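Local atomic coordinates of alpha-rhamnosidase (Dictyoglomus thermophilum, PDB entry 6I60), a protein that probably hydrolyses terminal non-reducing alpha-L-rhamnose residues in alpha-L-rhamnosides. Residues Glu78-Asn83 with Phe114-Trp119; Leu169-Ala174 with Ser298-Glu303; Gln220-Lys225 with Tyr258-Pro263. One frame throughout, in Å; residues are numbered along the deposited sequence.

Interaction 1 (Glu78-Asn83 with Phe114-Trp119)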
loop_
_atom_site.group_PDB
_atom_site.type_symbol
_atom_site.label_atom_id
_atom_site.label_comp_id
_atom_site.label_asym_id
_atom_site.label_seq_id
_atom_site.Cartn_x
_atom_site.Cartn_y
_atom_site.Cartn_z
ATOM N N GLU A 78 4.904 30.431 21.613
ATOM C CA GLU A 78 4.346 31.544 22.373
ATOM C C GLU A 78 3.229 32.232 21.602
ATOM O O GLU A 78 2.275 32.739 22.204
ATOM C CB GLU A 78 5.452 32.543 22.725
ATOM C CG GLU A 78 4.984 33.767 23.502
ATOM C CD GLU A 78 4.825 34.995 22.623
ATOM O OE1 GLU A 78 3.688 35.500 22.503
ATOM O OE2 GLU A 78 5.836 35.459 22.055
ATOM N N THR A 79 3.316 32.235 20.271
ATOM C CA THR A 79 2.321 32.912 19.448
ATOM C C THR A 79 1.021 32.118 19.363
ATOM O O THR A 79 -0.067 32.693 19.485
ATOM C CB THR A 79 2.896 33.164 18.051
ATOM O OG1 THR A 79 3.744 34.318 18.083
ATOM C CG2 THR A 79 1.792 33.384 17.037
ATOM N N ILE A 80 1.112 30.800 19.166
ATOM C CA ILE A 80 -0.098 29.994 19.028
ATOM C C ILE A 80 -0.856 29.918 20.345
ATOM O O ILE A 80 -2.085 29.772 20.355
ATOM C CB ILE A 80 0.242 28.590 18.491
ATOM C CG1 ILE A 80 -1.038 27.849 18.106
ATOM C CG2 ILE A 80 1.029 27.784 19.511
ATOM C CD1 ILE A 80 -0.953 27.146 16.788
ATOM N N ASN A 81 -0.158 30.031 21.472
ATOM C CA ASN A 81 -0.828 29.964 22.765
ATOM C C ASN A 81 -1.599 31.232 23.100
ATOM O O ASN A 81 -2.045 31.379 24.245
ATOM C CB ASN A 81 0.193 29.659 23.862
ATOM C CG ASN A 81 0.733 28.243 23.777
ATOM O OD1 ASN A 81 0.050 27.333 23.306
ATOM N ND2 ASN A 81 1.964 28.051 24.235
ATOM N N ASP A 82 -1.765 32.140 22.139
ATOM C CA ASP A 82 -2.553 33.351 22.323
ATOM C C ASP A 82 -3.798 33.373 21.443
ATOM O O ASP A 82 -4.455 34.416 21.346
ATOM C CB ASP A 82 -1.694 34.587 22.051
ATOM C CG ASP A 82 -1.190 35.234 23.325
ATOM O OD1 ASP A 82 0.043 35.341 23.491
ATOM O OD2 ASP A 82 -2.029 35.634 24.161
ATOM N N ASN A 83 -4.133 32.252 20.800
ATOM C CA ASN A 83 -5.345 32.126 19.984
ATOM C C ASN A 83 -5.367 33.141 18.842
ATOM O O ASN A 83 -6.417 33.685 18.494
ATOM C CB ASN A 83 -6.609 32.249 20.841
ATOM C CG ASN A 83 -6.503 31.495 22.152
ATOM O OD1 ASN A 83 -6.391 30.270 22.170
ATOM N ND2 ASN A 83 -6.543 32.226 23.261
ATOM N N PHE A 114 2.884 25.436 13.903
ATOM C CA PHE A 114 2.063 24.865 14.959
ATOM C C PHE A 114 0.598 25.071 14.607
ATOM O O PHE A 114 0.241 26.050 13.944
ATOM C CB PHE A 114 2.373 25.504 16.323
ATOM C CG PHE A 114 3.843 25.576 16.643
ATOM C CD1 PHE A 114 4.632 26.596 16.135
ATOM C CD2 PHE A 114 4.436 24.624 17.458
ATOM C CE1 PHE A 114 5.981 26.660 16.423
ATOM C CE2 PHE A 114 5.785 24.685 17.754
ATOM C CZ PHE A 114 6.558 25.705 17.236
ATOM N N TRP A 115 -0.253 24.147 15.049
ATOM C CA TRP A 115 -1.670 24.271 14.737
ATOM C C TRP A 115 -2.514 23.535 15.766
ATOM O O TRP A 115 -2.165 22.432 16.195
ATOM C CB TRP A 115 -1.982 23.757 13.323
ATOM C CG TRP A 115 -1.876 22.268 13.138
ATOM C CD1 TRP A 115 -0.745 21.506 13.223
ATOM C CD2 TRP A 115 -2.942 21.366 12.809
ATOM N NE1 TRP A 115 -1.045 20.186 12.975
ATOM C CE2 TRP A 115 -2.386 20.075 12.720
ATOM C CE3 TRP A 115 -4.315 21.526 12.588
ATOM C CZ2 TRP A 115 -3.154 18.950 12.419
ATOM C CZ3 TRP A 115 -5.075 20.409 12.289
ATOM C CH2 TRP A 115 -4.492 19.139 12.206
ATOM N N LYS A 116 -3.616 24.167 16.161
ATOM C CA LYS A 116 -4.662 23.570 16.976
ATOM C C LYS A 116 -5.986 23.679 16.229
ATOM O O LYS A 116 -6.072 24.304 15.168
ATOM C CB LYS A 116 -4.761 24.250 18.347
ATOM C CG LYS A 116 -3.513 25.010 18.762
ATOM C CD LYS A 116 -3.824 26.052 19.825
ATOM C CE LYS A 116 -4.533 27.257 19.226
ATOM N NZ LYS A 116 -4.825 28.297 20.253
ATOM N N VAL A 117 -7.031 23.070 16.784
ATOM C CA VAL A 117 -8.338 23.103 16.135
ATOM C C VAL A 117 -9.421 22.927 17.191
ATOM O O VAL A 117 -9.248 22.189 18.165
ATOM C CB VAL A 117 -8.436 22.036 15.016
ATOM C CG1 VAL A 117 -8.435 20.636 15.593
ATOM C CG2 VAL A 117 -9.673 22.262 14.160
ATOM N N ARG A 118 -10.531 23.635 17.000
ATOM C CA ARG A 118 -11.750 23.464 17.774
ATOM C C ARG A 118 -12.861 22.967 16.862
ATOM O O ARG A 118 -12.795 23.100 15.637
ATOM C CB ARG A 118 -12.186 24.773 18.441
ATOM C CG ARG A 118 -11.176 25.369 19.400
ATOM C CD ARG A 118 -11.741 26.596 20.108
ATOM N NE ARG A 118 -12.327 27.559 19.177
ATOM C CZ ARG A 118 -12.298 28.877 19.348
ATOM N NH1 ARG A 118 -11.714 29.396 20.419
ATOM N NH2 ARG A 118 -12.861 29.677 18.454
ATOM N N TRP A 119 -13.897 22.398 17.473
ATOM C CA TRP A 119 -15.039 21.903 16.723
ATOM C C TRP A 119 -16.317 22.214 17.484
ATOM O O TRP A 119 -16.329 22.274 18.716
ATOM C CB TRP A 119 -14.929 20.395 16.450
ATOM C CG TRP A 119 -15.217 19.533 17.643
ATOM C CD1 TRP A 119 -14.467 19.426 18.778
ATOM C CD2 TRP A 119 -16.333 18.649 17.815
ATOM N NE1 TRP A 119 -15.047 18.533 19.647
ATOM C CE2 TRP A 119 -16.193 18.041 19.079
ATOM C CE3 TRP A 119 -17.436 18.311 17.023
ATOM C CZ2 TRP A 119 -17.114 17.116 19.570
ATOM C CZ3 TRP A 119 -18.350 17.394 17.513
ATOM C CH2 TRP A 119 -18.182 16.807 18.774
#
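The carbonyl oxygen of Ile80 is held by two donors. Lys116 NZ reaches Ile80 O across the contact at 3.1 Å, and the backbone N of Asn83 reaches it from within its own segment at 3.2 Å. The two donors come from opposite faces of the carbonyl plane. The lysine bond runs fairly close to the line of the carbonyl, with a C=O...N angle of 158°. The bond from Asn83 N closes a type I beta turn, Ile80 to Asn83, just where the chain leaves helix 77-80. The ammonium group therefore sits on the first carbonyl of that turn. Asn83 OD1 also lies 3.2 Å from Lys116 NZ, and the two side chains cross at about a right angle.

The lysine chain does more than carry its charge. It runs alongside Ile80 in the opposite direction, and its CE comes within 3.7 Å of Ile80 CG1. A bend at chi3 (-75°) then brings NZ to Ile80 O. In Ile80, CG1 stands anti to the backbone N (chi1 -170°), and CD1 lies against the strand. Ile80 CD1 meets Phe114 CB at 3.7 Å, while the phenylalanine ring leads away from the helix.

A leucine here has no ammonium group, so Ile80 O would probably lose the donor on one face of its plane and Asn83 OD1 its charged neighbour. Lys116 also makes a cation-pi contact with Phe129, so its charge has a second partner. Strand 112-120 pairs with strand 68-74: the backbone of Phe114 bonds to Ser74 and that of Lys116 to Ile72. Ile80 also touches Ser74. The arrangement is a short helix and turn, following strand 68-74, packed over one face of a beta sheet in the N-terminal immunoglobulin-like domain.

Interaction 2 (Leu169-Ala174 with Ser298-Glu303)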
loop_
_atom_site.group_PDB
_atom_site.type_symbol
_atom_site.label_atom_id
_atom_site.label_comp_id
_atom_site.label_asym_id
_atom_site.label_seq_id
_atom_site.Cartn_x
_atom_site.Cartn_y
_atom_site.Cartn_z
ATOM N N LEU A 169 16.449 -8.705 -20.819
ATOM C CA LEU A 169 17.252 -7.618 -20.289
ATOM C C LEU A 169 18.527 -8.155 -19.640
ATOM O O LEU A 169 18.684 -9.354 -19.400
ATOM C CB LEU A 169 16.451 -6.796 -19.277
ATOM C CG LEU A 169 15.457 -5.744 -19.786
ATOM C CD1 LEU A 169 16.137 -4.752 -20.716
ATOM C CD2 LEU A 169 14.268 -6.386 -20.471
ATOM N N ASN A 170 19.450 -7.241 -19.362
ATOM C CA ASN A 170 20.670 -7.545 -18.633
ATOM C C ASN A 170 20.693 -6.735 -17.343
ATOM O O ASN A 170 19.871 -5.842 -17.127
ATOM C CB ASN A 170 21.913 -7.250 -19.483
ATOM C CG ASN A 170 21.990 -5.801 -19.919
ATOM O OD1 ASN A 170 20.986 -5.089 -19.929
ATOM N ND2 ASN A 170 23.187 -5.358 -20.283
ATOM N N TYR A 171 21.651 -7.058 -16.475
ATOM C CA TYR A 171 21.750 -6.437 -15.157
ATOM C C TYR A 171 23.151 -5.866 -14.984
ATOM O O TYR A 171 24.124 -6.618 -14.880
ATOM C CB TYR A 171 21.427 -7.443 -14.049
ATOM C CG TYR A 171 20.114 -8.168 -14.251
ATOM C CD1 TYR A 171 18.932 -7.670 -13.717
ATOM C CD2 TYR A 171 20.055 -9.348 -14.980
ATOM C CE1 TYR A 171 17.728 -8.328 -13.902
ATOM C CE2 TYR A 171 18.857 -10.012 -15.172
ATOM C CZ TYR A 171 17.698 -9.500 -14.630
ATOM O OH TYR A 171 16.506 -10.161 -14.818
ATOM N N THR A 172 23.250 -4.539 -14.959
ATOM C CA THR A 172 24.505 -3.841 -14.705
ATOM C C THR A 172 24.539 -3.464 -13.229
ATOM O O THR A 172 23.837 -2.543 -12.799
ATOM C CB THR A 172 24.637 -2.603 -15.591
ATOM O OG1 THR A 172 24.035 -2.856 -16.867
ATOM C CG2 THR A 172 26.099 -2.247 -15.791
ATOM N N ILE A 173 25.348 -4.179 -12.453
ATOM C CA ILE A 173 25.417 -4.007 -11.006
ATOM C C ILE A 173 26.707 -3.268 -10.683
ATOM O O ILE A 173 27.805 -3.814 -10.846
ATOM C CB ILE A 173 25.350 -5.351 -10.268
ATOM C CG1 ILE A 173 23.989 -6.017 -10.489
ATOM C CG2 ILE A 173 25.618 -5.154 -8.783
ATOM C CD1 ILE A 173 24.082 -7.461 -10.936
ATOM N N ALA A 174 26.578 -2.025 -10.221
ATOM C CA ALA A 174 27.719 -1.249 -9.767
ATOM C C ALA A 174 28.069 -1.623 -8.328
ATOM O O ALA A 174 27.387 -2.419 -7.677
ATOM C CB ALA A 174 27.431 0.245 -9.891
ATOM N N SER A 298 22.291 -5.811 -5.581
ATOM C CA SER A 298 21.171 -5.795 -6.511
ATOM C C SER A 298 19.923 -6.266 -5.785
ATOM O O SER A 298 19.987 -7.176 -4.955
ATOM C CB SER A 298 21.443 -6.684 -7.729
ATOM O OG SER A 298 20.533 -6.401 -8.778
ATOM N N LEU A 299 18.787 -5.641 -6.103
ATOM C CA LEU A 299 17.528 -6.043 -5.485
ATOM C C LEU A 299 17.138 -7.463 -5.876
ATOM O O LEU A 299 16.512 -8.173 -5.083
ATOM C CB LEU A 299 16.415 -5.068 -5.871
ATOM C CG LEU A 299 16.583 -3.616 -5.425
ATOM C CD1 LEU A 299 15.515 -2.732 -6.051
ATOM C CD2 LEU A 299 16.543 -3.519 -3.911
ATOM N N TYR A 300 17.497 -7.894 -7.089
ATOM C CA TYR A 300 17.116 -9.228 -7.542
ATOM C C TYR A 300 18.119 -10.283 -7.093
ATOM O O TYR A 300 17.733 -11.415 -6.779
ATOM C CB TYR A 300 16.991 -9.262 -9.067
ATOM C CG TYR A 300 15.836 -8.470 -9.636
ATOM C CD1 TYR A 300 15.818 -8.111 -10.979
ATOM C CD2 TYR A 300 14.766 -8.086 -8.841
ATOM C CE1 TYR A 300 14.771 -7.388 -11.511
ATOM C CE2 TYR A 300 13.709 -7.362 -9.365
ATOM C CZ TYR A 300 13.719 -7.016 -10.702
ATOM O OH TYR A 300 12.674 -6.294 -11.230
ATOM N N HIS A 301 19.406 -9.935 -7.060
ATOM C CA HIS A 301 20.465 -10.922 -6.911
ATOM C C HIS A 301 21.171 -10.888 -5.563
ATOM O O HIS A 301 21.967 -11.790 -5.283
ATOM C CB HIS A 301 21.499 -10.742 -8.028
ATOM C CG HIS A 301 20.894 -10.651 -9.393
ATOM N ND1 HIS A 301 20.263 -11.714 -10.001
ATOM C CD2 HIS A 301 20.814 -9.618 -10.266
ATOM C CE1 HIS A 301 19.825 -11.344 -11.191
ATOM N NE2 HIS A 301 20.147 -10.076 -11.376
ATOM N N GLY A 302 20.915 -9.890 -4.729
ATOM C CA GLY A 302 21.477 -9.864 -3.395
ATOM C C GLY A 302 22.649 -8.914 -3.265
ATOM O O GLY A 302 22.912 -8.059 -4.116
ATOM N N GLU A 303 23.372 -9.083 -2.159
ATOM C CA GLU A 303 24.472 -8.202 -1.802
ATOM C C GLU A 303 25.630 -9.032 -1.268
ATOM O O GLU A 303 25.419 -10.045 -0.595
ATOM C CB GLU A 303 24.026 -7.157 -0.762
ATOM C CG GLU A 303 25.099 -6.715 0.226
ATOM C CD GLU A 303 24.518 -6.199 1.533
ATOM O OE1 GLU A 303 23.574 -5.383 1.482
ATOM O OE2 GLU A 303 25.003 -6.609 2.611
#
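Tyr171 and His301 both turn CG anti to their own carbonyl carbon (chi1 -52° and -49°), and this brings the two rings together at a right angle. The imidazole presents its edge to the phenol face in a T-shaped pair. The centroids are 4.7 Å apart and the planes stand at 87°. His301 NE2 is the leading atom. It lies over the tyrosine ring toward the rim, 3.5 Å from Tyr171 CG. The other imidazole nitrogen, ND1, is hydrogen-bonded to the backbone N of Leu412, which helps fix the rotation of the ring. His301 also meets Tyr160 edge-to-face.

Tyr300 approaches the same phenol. Its CD1 is 3.5 Å from Tyr171 CE1, which lies in the plane of the Tyr300 ring, at its edge. The hydroxyl of Tyr300 is bonded to the backbone O of Glu502.

The contact joins a strand to a tight reversal. Strand 171-184 pairs antiparallel with strand 288-298, and residues 298-303 form the beta hairpin connection between strands 288-298 and 302-306. Two backbone bonds between Ser298 and Gly302 close this hairpin.

Further along the strand, Ile173 packs on both Ser298 and His301. Its CG1 rests on Ser298 CB at 3.8 Å, and its CD1 reaches His301 CD2 at 4.0 Å. A triethylene glycol, probably from the crystallisation liquor, lies about 3 Å from the His301 side chain.

Interaction 3 (Gln220-Lys225 with Tyr258-Pro263)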
loop_
_atom_site.group_PDB
_atom_site.type_symbol
_atom_site.label_atom_id
_atom_site.label_comp_id
_atom_site.label_asym_id
_atom_site.label_seq_id
_atom_site.Cartn_x
_atom_site.Cartn_y
_atom_site.Cartn_z
ATOM N N GLN A 220 10.866 4.008 -4.622
ATOM C CA GLN A 220 11.038 3.777 -6.050
ATOM C C GLN A 220 10.094 4.681 -6.834
ATOM O O GLN A 220 8.871 4.598 -6.677
ATOM C CB GLN A 220 10.782 2.310 -6.383
ATOM C CG GLN A 220 11.532 1.336 -5.494
ATOM C CD GLN A 220 11.305 -0.106 -5.896
ATOM O OE1 GLN A 220 10.669 -0.387 -6.915
ATOM N NE2 GLN A 220 11.824 -1.031 -5.098
ATOM N N THR A 221 10.662 5.545 -7.671
ATOM C CA THR A 221 9.896 6.391 -8.572
ATOM C C THR A 221 10.630 6.470 -9.901
ATOM O O THR A 221 11.746 5.965 -10.049
ATOM C CB THR A 221 9.694 7.806 -8.009
ATOM O OG1 THR A 221 10.929 8.289 -7.467
ATOM C CG2 THR A 221 8.629 7.808 -6.924
ATOM N N ASP A 222 9.991 7.108 -10.876
ATOM C CA ASP A 222 10.661 7.429 -12.133
ATOM C C ASP A 222 11.666 8.540 -11.854
ATOM O O ASP A 222 11.315 9.723 -11.837
ATOM C CB ASP A 222 9.648 7.844 -13.193
ATOM C CG ASP A 222 10.285 8.070 -14.551
ATOM O OD1 ASP A 222 11.532 8.064 -14.632
ATOM O OD2 ASP A 222 9.538 8.254 -15.537
ATOM N N TYR A 223 12.926 8.158 -11.624
ATOM C CA TYR A 223 13.937 9.123 -11.200
ATOM C C TYR A 223 14.194 10.195 -12.250
ATOM O O TYR A 223 14.730 11.257 -11.916
ATOM C CB TYR A 223 15.240 8.399 -10.851
ATOM C CG TYR A 223 15.080 7.316 -9.804
ATOM C CD1 TYR A 223 14.832 7.636 -8.475
ATOM C CD2 TYR A 223 15.170 5.972 -10.147
ATOM C CE1 TYR A 223 14.682 6.648 -7.516
ATOM C CE2 TYR A 223 15.021 4.977 -9.195
ATOM C CZ TYR A 223 14.777 5.321 -7.882
ATOM O OH TYR A 223 14.628 4.333 -6.934
ATOM N N LYS A 224 13.820 9.947 -13.507
ATOM C CA LYS A 224 13.966 10.976 -14.530
ATOM C C LYS A 224 12.908 12.063 -14.385
ATOM O O LYS A 224 13.127 13.201 -14.816
ATOM C CB LYS A 224 13.896 10.348 -15.921
ATOM C CG LYS A 224 15.242 9.913 -16.475
ATOM C CD LYS A 224 15.085 9.225 -17.822
ATOM C CE LYS A 224 16.433 8.878 -18.428
ATOM N NZ LYS A 224 16.302 7.848 -19.494
ATOM N N LYS A 225 11.764 11.740 -13.784
ATOM C CA LYS A 225 10.684 12.702 -13.611
ATOM C C LYS A 225 10.580 13.250 -12.196
ATOM O O LYS A 225 10.084 14.366 -12.013
ATOM C CB LYS A 225 9.343 12.069 -14.003
ATOM C CG LYS A 225 9.171 11.848 -15.499
ATOM C CD LYS A 225 8.027 12.686 -16.052
ATOM C CE LYS A 225 8.012 12.679 -17.574
ATOM N NZ LYS A 225 7.659 14.014 -18.141
ATOM N N TYR A 258 17.284 0.067 -16.745
ATOM C CA TYR A 258 16.032 0.810 -16.789
ATOM C C TYR A 258 16.206 2.219 -17.340
ATOM O O TYR A 258 15.259 3.012 -17.288
ATOM C CB TYR A 258 15.404 0.869 -15.395
ATOM C CG TYR A 258 15.207 -0.487 -14.757
ATOM C CD1 TYR A 258 14.822 -1.584 -15.515
ATOM C CD2 TYR A 258 15.408 -0.670 -13.394
ATOM C CE1 TYR A 258 14.643 -2.824 -14.937
ATOM C CE2 TYR A 258 15.231 -1.908 -12.807
ATOM C CZ TYR A 258 14.849 -2.982 -13.583
ATOM O OH TYR A 258 14.670 -4.217 -13.007
ATOM N N GLY A 259 17.385 2.547 -17.862
ATOM C CA GLY A 259 17.620 3.858 -18.425
ATOM C C GLY A 259 18.162 4.885 -17.460
ATOM O O GLY A 259 17.853 6.075 -17.600
ATOM N N TYR A 260 18.964 4.473 -16.486
ATOM C CA TYR A 260 19.528 5.374 -15.492
ATOM C C TYR A 260 21.052 5.292 -15.526
ATOM O O TYR A 260 21.644 4.581 -16.342
ATOM C CB TYR A 260 18.990 5.048 -14.097
ATOM C CG TYR A 260 17.488 5.171 -13.977
ATOM C CD1 TYR A 260 16.841 6.355 -14.310
ATOM C CD2 TYR A 260 16.715 4.105 -13.532
ATOM C CE1 TYR A 260 15.468 6.474 -14.203
ATOM C CE2 TYR A 260 15.341 4.214 -13.423
ATOM C CZ TYR A 260 14.723 5.401 -13.758
ATOM O OH TYR A 260 13.357 5.520 -13.650
ATOM N N ASP A 261 21.682 6.030 -14.621
ATOM C CA ASP A 261 23.129 6.112 -14.516
ATOM C C ASP A 261 23.606 5.337 -13.286
ATOM O O ASP A 261 22.828 4.645 -12.619
ATOM C CB ASP A 261 23.556 7.582 -14.471
ATOM C CG ASP A 261 25.010 7.778 -14.837
ATOM O OD1 ASP A 261 25.603 6.851 -15.428
ATOM O OD2 ASP A 261 25.561 8.853 -14.522
ATOM N N PHE A 262 24.900 5.449 -12.995
ATOM C CA PHE A 262 25.463 4.858 -11.795
ATOM C C PHE A 262 25.023 5.658 -10.567
ATOM O O PHE A 262 24.540 6.785 -10.695
ATOM C CB PHE A 262 26.985 4.812 -11.906
ATOM C CG PHE A 262 27.484 3.824 -12.921
ATOM C CD1 PHE A 262 27.321 2.463 -12.719
ATOM C CD2 PHE A 262 28.108 4.255 -14.080
ATOM C CE1 PHE A 262 27.775 1.550 -13.654
ATOM C CE2 PHE A 262 28.564 3.347 -15.018
ATOM C CZ PHE A 262 28.397 1.994 -14.804
ATOM N N PRO A 263 25.153 5.084 -9.366
ATOM C CA PRO A 263 24.656 5.770 -8.166
ATOM C C PRO A 263 25.280 7.147 -7.980
ATOM O O PRO A 263 26.471 7.348 -8.219
ATOM C CB PRO A 263 25.048 4.820 -7.029
ATOM C CG PRO A 263 25.090 3.484 -7.661
ATOM C CD PRO A 263 25.579 3.703 -9.065
#
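An Asx turn at Asp222 forms one side of this contact between two loops of the alpha-L-rhamnosidase N-terminal domain. Asp222 OD1 accepts the backbone N of Lys224 at 3.2 Å, from above the carboxylate plane. The same oxygen takes a weak bond from Tyr260 OH at 3.3 Å. The carboxylate thus links the turn, weakly, to the opposing loop. Asp222 CG is anti to its own backbone N (chi1 -175°), which carries OD1 toward the tyrosine hydroxyl.

Tyr260 is the main side chain on the other loop. Tyr223 points an edge at its face in a T-shaped pair, with centroids 5.3 Å apart and planes at 74°. The leading atom is Tyr223 CD2, toward the rim of the Tyr260 ring and 3.7 Å from Tyr260 CZ. Tyr258 O lies over the opposite face of Tyr260, so the ring lies between the two. The Tyr223 ring has Thr221 O above the centre of one of its own faces.

Lys224 reaches across to the other loop. Its chain is extended beyond CG, and NZ bonds to Gly259 O at 3.0 Å. This bond lies in the carbonyl plane, on a lone pair. The lysine CG also passes Tyr260 CE1 at 4.1 Å.

Tyr254 meets Tyr223 edge-to-face and lies nearly parallel to the Tyr260 ring. Residues 220-225 lead into strand 226-233, and residues 258-263 lead into strand 264-273. Thr221 touches helix 524-535, while Phe262 and Pro263 pack on Ala174 of strand 171-184.

How the interactions relate
Interactions 2 and 3 are neighbours, with centres about 14 Å apart. Interaction 3 is nested in the chain between the two segments of interaction 2. They touch where Tyr300 OH lies 3.4 Å from Tyr258 OH, and where Leu299 CD1 packs 4.2 Å from Gln220 NE2. Interaction 1 stands apart in the N-terminal immunoglobulin-like domain. Its centre is about 51 Å from that of interaction 2 and about 43 Å from that of interaction 3, and it touches neither. A bound 2-(2-ethoxyethoxy)ethanol lies about 9 Å from the Asp222 side chain of interaction 3. Tyr656, Glu659 and Leu660 line a pocket where 2-(2-ethoxyethoxy)ethanol is bound.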